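Local coordinates for protein ribosomal RNA small subunit methyltransferase E (Legionella pneumophila, PDB 5O96) that probably methylates N3 of a specific uridine in 16S ribosomal RNA of the assembled small subunit, using S-adenosylmethionine as the methyl donor, at residues 87-92 / 118-123; 162-167 / 211-216; 192-197 / 233-238. All coordinates share one frame; numbering follows the deposited sequence.

Interaction 1: residues 87-92 / 118-123; sequences QAISKG and CQVKID
The flat groups here are two successive peptides, the one after Ile89 and the one after Ser90, and Val120 lies over a face of each. Its CG1 methyl sits almost squarely above the carbonyl oxygen of the first, 3.9 Å from Ile89 O, and covers the second peptide too, 4.0 Å from Lys91 N. Cys118 approaches the first peptide differently: its sulfur lies beyond the oxygen, SG to Ile89 O 3.7 Å, only a little off the plane and on the side opposite to CG1. The same SG rests on the methyl of Ala88, 3.9 Å from CB.

The side chains of Ile89 and Val120 meet at about a right angle. Ile89 places CG2 opposite its backbone N (chi1 -54° for CG1), and this branch meets Val120 CG1 at 3.9 Å. The Ile89 side chain also packs on Pro112 and Ile114 of strand 109-114. Farther along, a water bridges the two loops. It takes a weak bond from Lys91 N and lies 2.5 Å from Gln119 O, short enough that its exact position is doubtful.

Both loops leave the C-terminal ends of parallel strands, 82-88 and 109-114, that are neighbours in the sheet of the methyltransferase domain. One runs to Gly92, the N-cap of helix 93-104, the other to Asp123, the N-cap of helix 124-145. Ser90 packs on Thr227, a residue of the S-adenosylmethionine site. Chemically the junction is methyls and a thiol against backbone, and the one polar link found between the two segments is this uncertain water, so the fit of shapes probably does most of the work.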
ATOM      1  N   GLN A  87      14.138  -1.781  -5.625  1.00 25.42           N
ATOM      2  CA  GLN A  87      13.111  -0.790  -5.925  1.00 20.32           C
ATOM      3  C   GLN A  87      13.744   0.363  -6.700  1.00 28.15           C
ATOM      4  O   GLN A  87      14.654   1.029  -6.197  1.00 25.64           O
ATOM      5  CB  GLN A  87      12.456  -0.291  -4.630  1.00 19.31           C
ATOM      6  CG  GLN A  87      11.294   0.724  -4.829  1.00 27.87           C
ATOM      7  CD  GLN A  87      10.005   0.071  -5.292  1.00 27.50           C
ATOM      8  OE1 GLN A  87       9.833  -1.122  -5.143  1.00 34.84           O
ATOM      9  NE2 GLN A  87       9.101   0.847  -5.861  1.00 20.58           N
ATOM     10  N   ALA A  88      13.279   0.586  -7.926  1.00 25.73           N
ATOM     11  CA  ALA A  88      13.675   1.786  -8.667  1.00 26.37           C
ATOM     12  C   ALA A  88      13.473   3.032  -7.826  1.00 24.87           C
ATOM     13  O   ALA A  88      12.430   3.190  -7.199  1.00 23.58           O
ATOM     14  CB  ALA A  88      12.852   1.902  -9.942  1.00 18.90           C
ATOM     15  N   ILE A  89      14.463   3.927  -7.825  1.00 24.74           N
ATOM     16  CA  ILE A  89      14.379   5.138  -6.999  1.00 25.16           C
ATOM     17  C   ILE A  89      13.357   6.117  -7.578  1.00 35.78           C
ATOM     18  O   ILE A  89      13.424   6.505  -8.748  1.00 36.51           O
ATOM     19  CB  ILE A  89      15.744   5.815  -6.869  1.00 34.73           C
ATOM     20  CG1 ILE A  89      16.774   4.806  -6.362  1.00 29.84           C
ATOM     21  CG2 ILE A  89      15.622   7.081  -6.000  1.00 25.88           C
ATOM     22  CD1 ILE A  89      18.097   5.380  -6.014  1.00 23.22           C
ATOM     23  N   SER A  90      12.410   6.527  -6.752  1.00 41.97           N
ATOM     24  CA  SER A  90      11.453   7.572  -7.064  1.00 39.48           C
ATOM     25  C   SER A  90      11.755   8.764  -6.177  1.00 42.04           C
ATOM     26  O   SER A  90      12.375   8.628  -5.119  1.00 33.53           O
ATOM     27  CB  SER A  90      10.005   7.099  -6.853  1.00 33.00           C
ATOM     28  OG  SER A  90       9.687   6.003  -7.693  1.00 42.64           O
ATOM     29  N   LYS A  91      11.332   9.944  -6.619  1.00 52.27           N
ATOM     30  CA  LYS A  91      11.584  11.146  -5.834  1.00 57.25           C
ATOM     31  C   LYS A  91      10.625  11.210  -4.650  1.00 48.44           C
ATOM     32  O   LYS A  91       9.468  10.780  -4.738  1.00 39.66           O
ATOM     33  CB  LYS A  91      11.445  12.397  -6.707  1.00 63.81           C
ATOM     34  CG  LYS A  91      11.836  13.703  -6.019  1.00 58.80           C
ATOM     35  CD  LYS A  91      11.864  14.846  -7.022  1.00 67.05           C
ATOM     36  CE  LYS A  91      11.866  16.234  -6.381  1.00 79.01           C
ATOM     37  NZ  LYS A  91      11.741  17.311  -7.425  1.00 81.33           N
ATOM     38  N   GLY A  92      11.140  11.688  -3.522  1.00 38.34           N
ATOM     39  CA  GLY A  92      10.324  12.130  -2.416  1.00 41.03           C
ATOM     40  C   GLY A  92       9.550  11.088  -1.618  1.00 43.62           C
ATOM     41  O   GLY A  92      10.120  10.154  -1.034  1.00 35.43           O
ATOM     42  N   CYS A 118      14.541   6.139 -14.523  1.00 31.79           N
ATOM     43  CA  CYS A 118      14.402   6.843 -13.266  1.00 36.23           C
ATOM     44  C   CYS A 118      14.586   8.333 -13.511  1.00 45.93           C
ATOM     45  O   CYS A 118      15.391   8.749 -14.348  1.00 48.11           O
ATOM     46  CB  CYS A 118      15.408   6.317 -12.238  1.00 36.69           C
ATOM     47  SG  CYS A 118      14.989   4.651 -11.591  1.00 51.24           S
ATOM     48  N   GLN A 119      13.792   9.136 -12.817  1.00 59.03           N
ATOM     49  CA  GLN A 119      13.857  10.588 -12.926  1.00 76.12           C
ATOM     50  C   GLN A 119      14.349  11.152 -11.596  1.00 82.04           C
ATOM     51  O   GLN A 119      13.582  11.698 -10.798  1.00 86.03           O
ATOM     52  CB  GLN A 119      12.488  11.153 -13.307  1.00 85.49           C
ATOM     53  CG  GLN A 119      11.954  10.685 -14.649  1.00 93.57           C
ATOM     54  CD  GLN A 119      10.468  10.967 -14.801  1.00100.74           C
ATOM     55  OE1 GLN A 119       9.697  10.816 -13.850  1.00 98.74           O
ATOM     56  NE2 GLN A 119      10.061  11.388 -15.998  1.00105.20           N
ATOM     57  N   VAL A 120      15.651  10.994 -11.357  1.00 79.68           N
ATOM     58  CA  VAL A 120      16.266  11.398 -10.102  1.00 81.25           C
ATOM     59  C   VAL A 120      17.675  11.889 -10.396  1.00 93.26           C
ATOM     60  O   VAL A 120      18.353  11.383 -11.293  1.00102.29           O
ATOM     61  CB  VAL A 120      16.283  10.245  -9.063  1.00 71.60           C
ATOM     62  CG1 VAL A 120      14.912  10.070  -8.433  1.00 65.90           C
ATOM     63  CG2 VAL A 120      16.739   8.939  -9.705  1.00 65.93           C
ATOM     64  N   LYS A 121      18.109  12.891  -9.635  1.00 94.98           N
ATOM     65  CA  LYS A 121      19.477  13.387  -9.700  1.00 98.68           C
ATOM     66  C   LYS A 121      20.340  12.640  -8.688  1.00 95.79           C
ATOM     67  O   LYS A 121      20.020  12.602  -7.495  1.00 87.69           O
ATOM     68  CB  LYS A 121      19.504  14.893  -9.441  1.00104.84           C
ATOM     69  CG  LYS A 121      18.617  15.343  -8.286  1.00104.94           C
ATOM     70  CD  LYS A 121      18.335  16.833  -8.384  1.00109.78           C
ATOM     71  CE  LYS A 121      17.805  17.394  -7.076  1.00110.30           C
ATOM     72  NZ  LYS A 121      17.855  18.883  -7.062  1.00110.99           N
ATOM     73  N   ILE A 122      21.422  12.037  -9.170  1.00 99.72           N
ATOM     74  CA  ILE A 122      22.242  11.130  -8.365  1.00102.85           C
ATOM     75  C   ILE A 122      23.438  11.932  -7.862  1.00 99.66           C
ATOM     76  O   ILE A 122      24.496  11.987  -8.494  1.00118.07           O
ATOM     77  CB  ILE A 122      22.669   9.895  -9.157  1.00105.22           C
ATOM     78  CG1 ILE A 122      21.484   9.326  -9.940  1.00100.70           C
ATOM     79  CG2 ILE A 122      23.264   8.843  -8.229  1.00104.27           C
ATOM     80  CD1 ILE A 122      20.294   8.961  -9.074  1.00 94.23           C
ATOM     81  N   ASP A 123      23.271  12.552  -6.700  1.00 67.16           N
ATOM     82  CA  ASP A 123      24.311  13.333  -6.053  1.00 57.16           C
ATOM     83  C   ASP A 123      24.798  12.546  -4.847  1.00 53.35           C
ATOM     84  O   ASP A 123      23.980  12.037  -4.081  1.00 51.77           O
ATOM     85  CB  ASP A 123      23.749  14.695  -5.649  1.00 68.06           C
ATOM     86  CG  ASP A 123      24.759  15.575  -4.969  1.00 79.05           C
ATOM     87  OD1 ASP A 123      25.977  15.311  -5.078  1.00 91.23           O
ATOM     88  OD2 ASP A 123      24.316  16.544  -4.323  1.00 79.94           O
TER
HETATM   89  O   HOH W   1      11.408  10.937  -9.775  1.00 54.15           O

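Interaction 2: residues 162-167 / 211-216; sequences FVREAK and SGHGFL
Val163 overlaps both aromatic residues of the facing loop, one methyl to each. CG1 reaches obliquely onto the His213 ring, 3.4 Å from its CG, while CG2 leans on Phe215, 3.5 Å from CE1. The valine is modelled unstaggered (chi1 138°), which may reflect tight packing or uncertainty in the model.

Phe215 is then closed in at its far end. The methyl of Ala166, just past the end of helix 159-165, comes to the ring edge near its plane, CB to CZ 3.6 Å, and Phe162 CE1 reaches the same CZ at 3.9 Å, the two phenylalanine side chains crossing at about a right angle. Phe162 can do this because its ring is thrown opposite its backbone N (chi1 173°), where it also meets His84 edge-to-face.

Beside this, Arg164 runs alongside His213 in the same direction, with its CG 3.9 Å from NE2. Both also have polar partners elsewhere: His213 ND1 bonds to Leu209 O, and Arg164 NE forms a salt bridge with Asp160. The two segments are therefore joined by hydrocarbon and ring contacts, while His213 ND1 and Arg164 NE find partners earlier in their own stretches of chain.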
ATOM      1  N   PHE A 162      23.051  -5.162  -9.938  1.00 38.91           N
ATOM      2  CA  PHE A 162      22.155  -5.934  -9.086  1.00 39.80           C
ATOM      3  C   PHE A 162      21.792  -7.266  -9.727  1.00 30.61           C
ATOM      4  O   PHE A 162      21.745  -8.310  -9.062  1.00 35.19           O
ATOM      5  CB  PHE A 162      20.888  -5.123  -8.806  1.00 43.13           C
ATOM      6  CG  PHE A 162      19.850  -5.901  -8.078  1.00 36.14           C
ATOM      7  CD1 PHE A 162      18.922  -6.651  -8.764  1.00 20.41           C
ATOM      8  CD2 PHE A 162      19.854  -5.935  -6.700  1.00 25.53           C
ATOM      9  CE1 PHE A 162      18.026  -7.400  -8.099  1.00 21.74           C
ATOM     10  CE2 PHE A 162      18.939  -6.678  -6.030  1.00 28.68           C
ATOM     11  CZ  PHE A 162      18.020  -7.406  -6.727  1.00 24.30           C
ATOM     12  N   VAL A 163      21.470  -7.225 -11.010  1.00 30.49           N
ATOM     13  CA  VAL A 163      21.106  -8.414 -11.748  1.00 32.90           C
ATOM     14  C   VAL A 163      22.294  -9.365 -11.868  1.00 42.06           C
ATOM     15  O   VAL A 163      22.120 -10.590 -11.868  1.00 45.09           O
ATOM     16  CB  VAL A 163      20.544  -7.931 -13.099  1.00 43.35           C
ATOM     17  CG1 VAL A 163      21.014  -8.762 -14.233  1.00 40.09           C
ATOM     18  CG2 VAL A 163      19.016  -7.853 -13.043  1.00 35.43           C
ATOM     19  N   ARG A 164      23.520  -8.832 -11.939  1.00 44.82           N
ATOM     20  CA  ARG A 164      24.696  -9.698 -11.989  1.00 48.54           C
ATOM     21  C   ARG A 164      24.920 -10.407 -10.660  1.00 47.49           C
ATOM     22  O   ARG A 164      25.214 -11.608 -10.629  1.00 47.40           O
ATOM     23  CB  ARG A 164      25.944  -8.895 -12.373  1.00 55.74           C
ATOM     24  CG  ARG A 164      26.083  -8.599 -13.865  1.00 66.36           C
ATOM     25  CD  ARG A 164      27.491  -8.126 -14.244  1.00 68.56           C
ATOM     26  NE  ARG A 164      27.681  -6.680 -14.103  1.00 72.61           N
ATOM     27  CZ  ARG A 164      28.233  -6.084 -13.044  1.00 68.16           C
ATOM     28  NH1 ARG A 164      28.359  -4.759 -13.021  1.00 72.15           N
ATOM     29  NH2 ARG A 164      28.653  -6.802 -12.005  1.00 53.62           N
ATOM     30  N   GLU A 165      24.792  -9.684  -9.554  1.00 45.19           N
ATOM     31  CA  GLU A 165      25.107 -10.231  -8.241  1.00 45.04           C
ATOM     32  C   GLU A 165      23.959 -11.002  -7.619  1.00 43.09           C
ATOM     33  O   GLU A 165      24.185 -11.691  -6.621  1.00 52.46           O
ATOM     34  CB  GLU A 165      25.513  -9.110  -7.283  1.00 44.67           C
ATOM     35  CG  GLU A 165      26.736  -8.321  -7.716  1.00 45.84           C
ATOM     36  CD  GLU A 165      26.929  -7.073  -6.859  1.00 60.65           C
ATOM     37  OE1 GLU A 165      26.021  -6.742  -6.047  1.00 50.60           O
ATOM     38  OE2 GLU A 165      27.992  -6.431  -6.995  1.00 65.38           O
ATOM     39  N   ALA A 166      22.753 -10.888  -8.171  1.00 36.28           N
ATOM     40  CA  ALA A 166      21.575 -11.550  -7.626  1.00 40.22           C
ATOM     41  C   ALA A 166      21.769 -13.061  -7.546  1.00 39.76           C
ATOM     42  O   ALA A 166      21.962 -13.724  -8.571  1.00 43.54           O
ATOM     43  CB  ALA A 166      20.365 -11.227  -8.499  1.00 33.00           C
ATOM     44  N   LYS A 167      21.644 -13.621  -6.340  1.00 32.56           N
ATOM     45  CA  LYS A 167      21.799 -15.055  -6.164  1.00 29.43           C
ATOM     46  C   LYS A 167      20.574 -15.758  -5.580  1.00 34.84           C
ATOM     47  O   LYS A 167      20.624 -16.978  -5.379  1.00 39.54           O
ATOM     48  CB  LYS A 167      23.026 -15.328  -5.292  1.00 48.01           C
ATOM     49  CG  LYS A 167      24.342 -15.158  -6.062  1.00 53.53           C
ATOM     50  CD  LYS A 167      25.546 -15.116  -5.134  1.00 68.76           C
ATOM     51  CE  LYS A 167      25.831 -13.698  -4.640  1.00 75.29           C
ATOM     52  NZ  LYS A 167      27.101 -13.628  -3.869  1.00 76.99           N
ATOM     53  N   SER A 211      16.400 -10.486 -18.246  1.00 29.07           N
ATOM     54  CA  SER A 211      16.026 -11.803 -18.736  1.00 26.84           C
ATOM     55  C   SER A 211      17.257 -12.675 -18.994  1.00 37.37           C
ATOM     56  O   SER A 211      17.187 -13.909 -18.892  1.00 32.74           O
ATOM     57  CB  SER A 211      15.197 -11.641 -20.005  1.00 32.53           C
ATOM     58  OG  SER A 211      15.081 -12.878 -20.666  1.00 56.15           O
ATOM     59  N   GLY A 212      18.392 -12.057 -19.326  1.00 33.88           N
ATOM     60  CA  GLY A 212      19.612 -12.823 -19.487  1.00 37.65           C
ATOM     61  C   GLY A 212      20.144 -13.387 -18.189  1.00 46.29           C
ATOM     62  O   GLY A 212      20.857 -14.397 -18.206  1.00 47.74           O
ATOM     63  N   HIS A 213      19.808 -12.769 -17.056  1.00 44.39           N
ATOM     64  CA  HIS A 213      20.286 -13.246 -15.762  1.00 40.84           C
ATOM     65  C   HIS A 213      19.204 -13.930 -14.936  1.00 30.66           C
ATOM     66  O   HIS A 213      19.301 -13.959 -13.705  1.00 35.49           O
ATOM     67  CB  HIS A 213      20.912 -12.090 -14.992  1.00 37.94           C
ATOM     68  CG  HIS A 213      22.190 -11.613 -15.600  1.00 45.83           C
ATOM     69  ND1 HIS A 213      22.232 -10.806 -16.720  1.00 53.34           N
ATOM     70  CD2 HIS A 213      23.476 -11.873 -15.272  1.00 43.72           C
ATOM     71  CE1 HIS A 213      23.494 -10.573 -17.038  1.00 50.80           C
ATOM     72  NE2 HIS A 213      24.266 -11.207 -16.173  1.00 46.35           N
ATOM     73  N   GLY A 214      18.190 -14.499 -15.584  1.00 26.25           N
ATOM     74  CA  GLY A 214      17.260 -15.384 -14.910  1.00 22.36           C
ATOM     75  C   GLY A 214      16.042 -14.719 -14.300  1.00 31.31           C
ATOM     76  O   GLY A 214      15.226 -15.415 -13.687  1.00 36.31           O
ATOM     77  N   PHE A 215      15.866 -13.412 -14.456  1.00 23.81           N
ATOM     78  CA  PHE A 215      14.686 -12.740 -13.924  1.00 23.14           C
ATOM     79  C   PHE A 215      13.476 -13.011 -14.812  1.00 25.22           C
ATOM     80  O   PHE A 215      13.500 -12.758 -16.018  1.00 32.30           O
ATOM     81  CB  PHE A 215      14.978 -11.258 -13.766  1.00 18.68           C
ATOM     82  CG  PHE A 215      15.816 -10.971 -12.550  1.00 30.77           C
ATOM     83  CD1 PHE A 215      17.203 -11.021 -12.608  1.00 33.32           C
ATOM     84  CD2 PHE A 215      15.211 -10.716 -11.333  1.00 28.90           C
ATOM     85  CE1 PHE A 215      17.961 -10.791 -11.475  1.00 39.68           C
ATOM     86  CE2 PHE A 215      15.959 -10.474 -10.201  1.00 24.41           C
ATOM     87  CZ  PHE A 215      17.323 -10.513 -10.263  1.00 33.49           C
ATOM     88  N   LEU A 216      12.441 -13.562 -14.225  1.00 20.39           N
ATOM     89  CA  LEU A 216      11.212 -13.935 -14.918  1.00 32.99           C
ATOM     90  C   LEU A 216      10.118 -12.878 -14.718  1.00 26.79           C
ATOM     91  O   LEU A 216      10.050 -12.239 -13.650  1.00 24.28           O
ATOM     92  CB  LEU A 216      10.717 -15.291 -14.405  1.00 33.37           C
ATOM     93  CG  LEU A 216      11.764 -16.421 -14.479  1.00 35.98           C
ATOM     94  CD1 LEU A 216      11.217 -17.693 -13.838  1.00 27.39           C
ATOM     95  CD2 LEU A 216      12.245 -16.700 -15.903  1.00 19.57           C
TER

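Interaction 3: residues 192-197 / 233-238; sequences VALIIG and TALSVL. With SAM (S-adenosylmethionine), chain I.
Leu194 CD2 is the hub of this contact. From the middle of strand 191-196 it drops onto the helix among three side chains: Ala234 CB at 3.6 Å, Leu235 CD2 at 4.0 Å and Leu238 CD1, also at 4.0 Å. Its CG stands opposite the backbone N (chi1 175°), which carries the branched end away from the strand and down onto the small surface that Ala234 offers. On either side along the strand the touch is lighter. Ile196 CD1 meets Ala234 CB at 4.2 Å, and Val192 CG1 comes to 4.4 Å from Leu238 CD1.

The next shell fixes these groups in place. Leu235 and Leu238 both lean on Ile83 of the neighbouring strand 82-88, Leu238 reaches Leu172 as well, and Ile196 is packed by Leu85, Gln87 and Leu174. Just beyond the last strand residue, Ile196, comes Gly197, whose O lies 3.3 Å from C5' of the bound S-adenosylmethionine and accepts a hydrogen bond from Thr227 OG1. The backbone N of Thr227 is itself hydrogen-bonded to the cofactor, so the start of helix 227-242 and the end of this strand meet at the ligand, consistent with the knotted cofactor site of SPOUT methyltransferases.

Strand segment 192-196 and helix segment 233-238 run nearly antiparallel, at 153°, their axes 10.6 Å apart at closest approach. Val192, Leu194 and Ile196 face helix 227-242, whereas Ile195, between them, packs on helix 159-165 across the sheet. The helix faces the second subunit as well: Thr233 and Ser236 exchange hydrogen bonds with Ser236 and Thr233 of that subunit. Helix 227-242 is therefore packed between the parallel sheet, at strands 82-88, 191-196 and 170-174, and the dimer partner.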
ATOM      1  N   VAL A 192      13.632 -14.798  -2.583  1.00 29.75           N
ATOM      2  CA  VAL A 192      13.163 -14.210  -3.837  1.00 34.12           C
ATOM      3  C   VAL A 192      13.902 -12.897  -4.062  1.00 34.58           C
ATOM      4  O   VAL A 192      14.055 -12.100  -3.136  1.00 25.28           O
ATOM      5  CB  VAL A 192      11.638 -13.939  -3.823  1.00 25.12           C
ATOM      6  CG1 VAL A 192      11.104 -13.644  -5.250  1.00 22.48           C
ATOM      7  CG2 VAL A 192      10.875 -15.085  -3.168  1.00 32.10           C
ATOM      8  N   ALA A 193      14.338 -12.654  -5.288  1.00 29.79           N
ATOM      9  CA  ALA A 193      14.737 -11.320  -5.700  1.00 22.78           C
ATOM     10  C   ALA A 193      13.615 -10.727  -6.546  1.00 30.47           C
ATOM     11  O   ALA A 193      13.141 -11.370  -7.485  1.00 33.18           O
ATOM     12  CB  ALA A 193      16.053 -11.346  -6.476  1.00 22.64           C
ATOM     13  N   LEU A 194      13.187  -9.507  -6.205  1.00 30.18           N
ATOM     14  CA  LEU A 194      12.043  -8.860  -6.840  1.00 28.29           C
ATOM     15  C   LEU A 194      12.445  -7.477  -7.322  1.00 27.36           C
ATOM     16  O   LEU A 194      12.775  -6.604  -6.502  1.00 23.41           O
ATOM     17  CB  LEU A 194      10.868  -8.753  -5.862  1.00 21.46           C
ATOM     18  CG  LEU A 194       9.620  -7.991  -6.319  1.00 21.16           C
ATOM     19  CD1 LEU A 194       8.895  -8.703  -7.452  1.00 13.60           C
ATOM     20  CD2 LEU A 194       8.675  -7.775  -5.155  1.00 22.62           C
ATOM     21  N   ILE A 195      12.397  -7.268  -8.639  1.00 23.76           N
ATOM     22  CA  ILE A 195      12.686  -5.964  -9.233  1.00 25.29           C
ATOM     23  C   ILE A 195      11.377  -5.237  -9.557  1.00 29.14           C
ATOM     24  O   ILE A 195      10.477  -5.790 -10.215  1.00 19.78           O
ATOM     25  CB  ILE A 195      13.572  -6.109 -10.482  1.00 31.39           C
ATOM     26  CG1 ILE A 195      14.924  -6.722 -10.111  1.00 18.98           C
ATOM     27  CG2 ILE A 195      13.797  -4.748 -11.150  1.00 21.29           C
ATOM     28  CD1 ILE A 195      15.809  -7.010 -11.354  1.00 18.95           C
ATOM     29  N   ILE A 196      11.251  -4.001  -9.065  1.00 28.00           N
ATOM     30  CA  ILE A 196      10.124  -3.133  -9.402  1.00 19.38           C
ATOM     31  C   ILE A 196      10.684  -1.836  -9.954  1.00 25.92           C
ATOM     32  O   ILE A 196      11.559  -1.216  -9.340  1.00 28.32           O
ATOM     33  CB  ILE A 196       9.195  -2.888  -8.201  1.00 29.24           C
ATOM     34  CG1 ILE A 196       8.432  -4.191  -7.918  1.00 26.91           C
ATOM     35  CG2 ILE A 196       8.198  -1.739  -8.527  1.00 18.98           C
ATOM     36  CD1 ILE A 196       8.300  -4.508  -6.528  1.00 25.68           C
ATOM     37  N   GLY A 197      10.206  -1.453 -11.127  1.00 23.45           N
ATOM     38  CA  GLY A 197      10.812  -0.396 -11.883  1.00 29.00           C
ATOM     39  C   GLY A 197      10.129   0.923 -11.664  1.00 28.38           C
ATOM     40  O   GLY A 197       9.161   1.038 -10.912  1.00 24.47           O
ATOM     41  N   THR A 233       1.851  -4.408  -3.101  1.00 14.21           N
ATOM     42  CA  THR A 233       1.079  -5.490  -3.716  1.00 18.01           C
ATOM     43  C   THR A 233       1.947  -6.717  -3.990  1.00 22.57           C
ATOM     44  O   THR A 233       1.579  -7.841  -3.648  1.00 24.98           O
ATOM     45  CB  THR A 233       0.453  -4.963  -5.001  1.00 19.22           C
ATOM     46  OG1 THR A 233      -0.458  -3.912  -4.656  1.00 29.84           O
ATOM     47  CG2 THR A 233      -0.273  -6.060  -5.741  1.00 16.21           C
ATOM     48  N   ALA A 234       3.121  -6.517  -4.599  1.00 20.80           N
ATOM     49  CA  ALA A 234       3.953  -7.664  -4.960  1.00 23.62           C
ATOM     50  C   ALA A 234       4.408  -8.412  -3.717  1.00 21.06           C
ATOM     51  O   ALA A 234       4.378  -9.647  -3.671  1.00 24.08           O
ATOM     52  CB  ALA A 234       5.159  -7.202  -5.795  1.00 26.24           C
ATOM     53  N   LEU A 235       4.817  -7.675  -2.694  1.00 18.06           N
ATOM     54  CA  LEU A 235       5.203  -8.302  -1.438  1.00 28.37           C
ATOM     55  C   LEU A 235       4.014  -8.998  -0.771  1.00 33.72           C
ATOM     56  O   LEU A 235       4.151 -10.123  -0.273  1.00 29.78           O
ATOM     57  CB  LEU A 235       5.829  -7.254  -0.515  1.00 27.61           C
ATOM     58  CG  LEU A 235       7.204  -6.762  -0.993  1.00 26.48           C
ATOM     59  CD1 LEU A 235       7.801  -5.777  -0.018  1.00 21.28           C
ATOM     60  CD2 LEU A 235       8.149  -7.928  -1.174  1.00 28.04           C
ATOM     61  N   SER A 236       2.834  -8.364  -0.792  1.00 25.46           N
ATOM     62  CA  SER A 236       1.639  -8.987  -0.237  1.00 25.75           C
ATOM     63  C   SER A 236       1.347 -10.331  -0.895  1.00 19.07           C
ATOM     64  O   SER A 236       1.123 -11.337  -0.206  1.00 26.33           O
ATOM     65  CB  SER A 236       0.439  -8.043  -0.388  1.00 11.94           C
ATOM     66  OG  SER A 236       0.612  -6.858   0.381  1.00 24.10           O
ATOM     67  N   VAL A 237       1.327 -10.351  -2.226  1.00 22.08           N
ATOM     68  CA  VAL A 237       1.036 -11.558  -3.004  1.00 23.24           C
ATOM     69  C   VAL A 237       2.112 -12.633  -2.802  1.00 27.52           C
ATOM     70  O   VAL A 237       1.812 -13.836  -2.745  1.00 24.71           O
ATOM     71  CB  VAL A 237       0.887 -11.176  -4.493  1.00 20.84           C
ATOM     72  CG1 VAL A 237       0.891 -12.392  -5.389  1.00 20.40           C
ATOM     73  CG2 VAL A 237      -0.377 -10.367  -4.681  1.00 21.11           C
ATOM     74  N   LEU A 238       3.379 -12.236  -2.711  1.00 16.32           N
ATOM     75  CA  LEU A 238       4.403 -13.269  -2.558  1.00 20.35           C
ATOM     76  C   LEU A 238       4.394 -13.848  -1.143  1.00 24.68           C
ATOM     77  O   LEU A 238       4.590 -15.050  -0.966  1.00 29.13           O
ATOM     78  CB  LEU A 238       5.788 -12.717  -2.907  1.00 13.72           C
ATOM     79  CG  LEU A 238       5.997 -12.233  -4.353  1.00 21.95           C
ATOM     80  CD1 LEU A 238       7.364 -11.496  -4.497  1.00 13.69           C
ATOM     81  CD2 LEU A 238       5.878 -13.391  -5.339  1.00 16.26           C
TER
HETATM   82  N   SAM I 501       2.739   3.314 -13.004  0.75 25.14           N
HETATM   83  CA  SAM I 501       3.670   3.584 -11.912  0.51 45.41           C
HETATM   84  C   SAM I 501       3.756   5.019 -11.342  1.00 40.45           C
HETATM   85  O   SAM I 501       2.897   5.865 -11.536  1.00 56.89           O
HETATM   86  OXT SAM I 501       4.690   5.391 -10.632  0.59 38.11           O
HETATM   87  CB  SAM I 501       5.025   3.176 -12.395  0.22 58.42           C
HETATM   88  CG  SAM I 501       5.851   2.056 -11.814  0.43 59.61           C
HETATM   89  SD  SAM I 501       5.297   0.538 -12.525  1.00 62.92           S
HETATM   90  CE  SAM I 501       5.019  -0.489 -11.082  1.00 59.95           C
HETATM   91  C5' SAM I 501       6.898  -0.066 -13.104  1.00 59.93           C
HETATM   92  C4' SAM I 501       6.657  -0.992 -14.272  1.00 57.01           C
HETATM   93  O4' SAM I 501       6.014  -2.136 -13.745  0.85 49.49           O
HETATM   94  C3' SAM I 501       5.644  -0.374 -15.226  0.91 69.47           C
HETATM   95  O3' SAM I 501       6.206   0.289 -16.329  0.92 76.90           O
HETATM   96  C2' SAM I 501       4.849  -1.545 -15.729  0.94 64.73           C
HETATM   97  O2' SAM I 501       5.402  -1.925 -16.962  0.97 65.79           O
HETATM   98  C1' SAM I 501       5.093  -2.630 -14.698  0.93 51.85           C
HETATM   99  N9  SAM I 501       3.760  -2.955 -14.172  0.94 43.41           N
HETATM  100  C8  SAM I 501       2.863  -2.134 -13.513  0.90 32.26           C
HETATM  101  N7  SAM I 501       1.744  -2.834 -13.244  1.00 24.32           N
HETATM  102  C5  SAM I 501       1.915  -4.089 -13.730  0.97 35.26           C
HETATM  103  C6  SAM I 501       1.096  -5.187 -13.725  0.99 23.62           C
HETATM  104  N6  SAM I 501      -0.103  -5.083 -13.185  0.79 24.19           N
HETATM  105  N1  SAM I 501       1.525  -6.351 -14.326  0.85 31.56           N
HETATM  106  C2  SAM I 501       2.775  -6.430 -14.901  0.88 36.62           C
HETATM  107  N3  SAM I 501       3.607  -5.317 -14.899  0.94 36.55           N
HETATM  108  C4  SAM I 501       3.166  -4.173 -14.324  1.00 37.16           C

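In the fold
Strand 191-196 ties the three contacts together. Interaction 1 joins interaction 3 through the sheet, where Ala88 N lies 2.9 Å from Ile196 O, a probable hydrogen bond, and Ala88 CB packs 3.4 Å from Gly197 C. Interaction 2 meets the other face of the same strand: Val163 CG2 and Phe215 CE2 both come to 3.7 Å from Ile195 CD1. Interactions 1 and 2 do not touch, their nearest atoms being about 7 Å apart. With respect to S-adenosylmethionine, interaction 3 contains the contacting residue Gly197, the Ser90 side chain of interaction 1 is about 6 Å away, and the Phe215 side chain of interaction 2 about 13 Å away, so this contact does not reach the ligand.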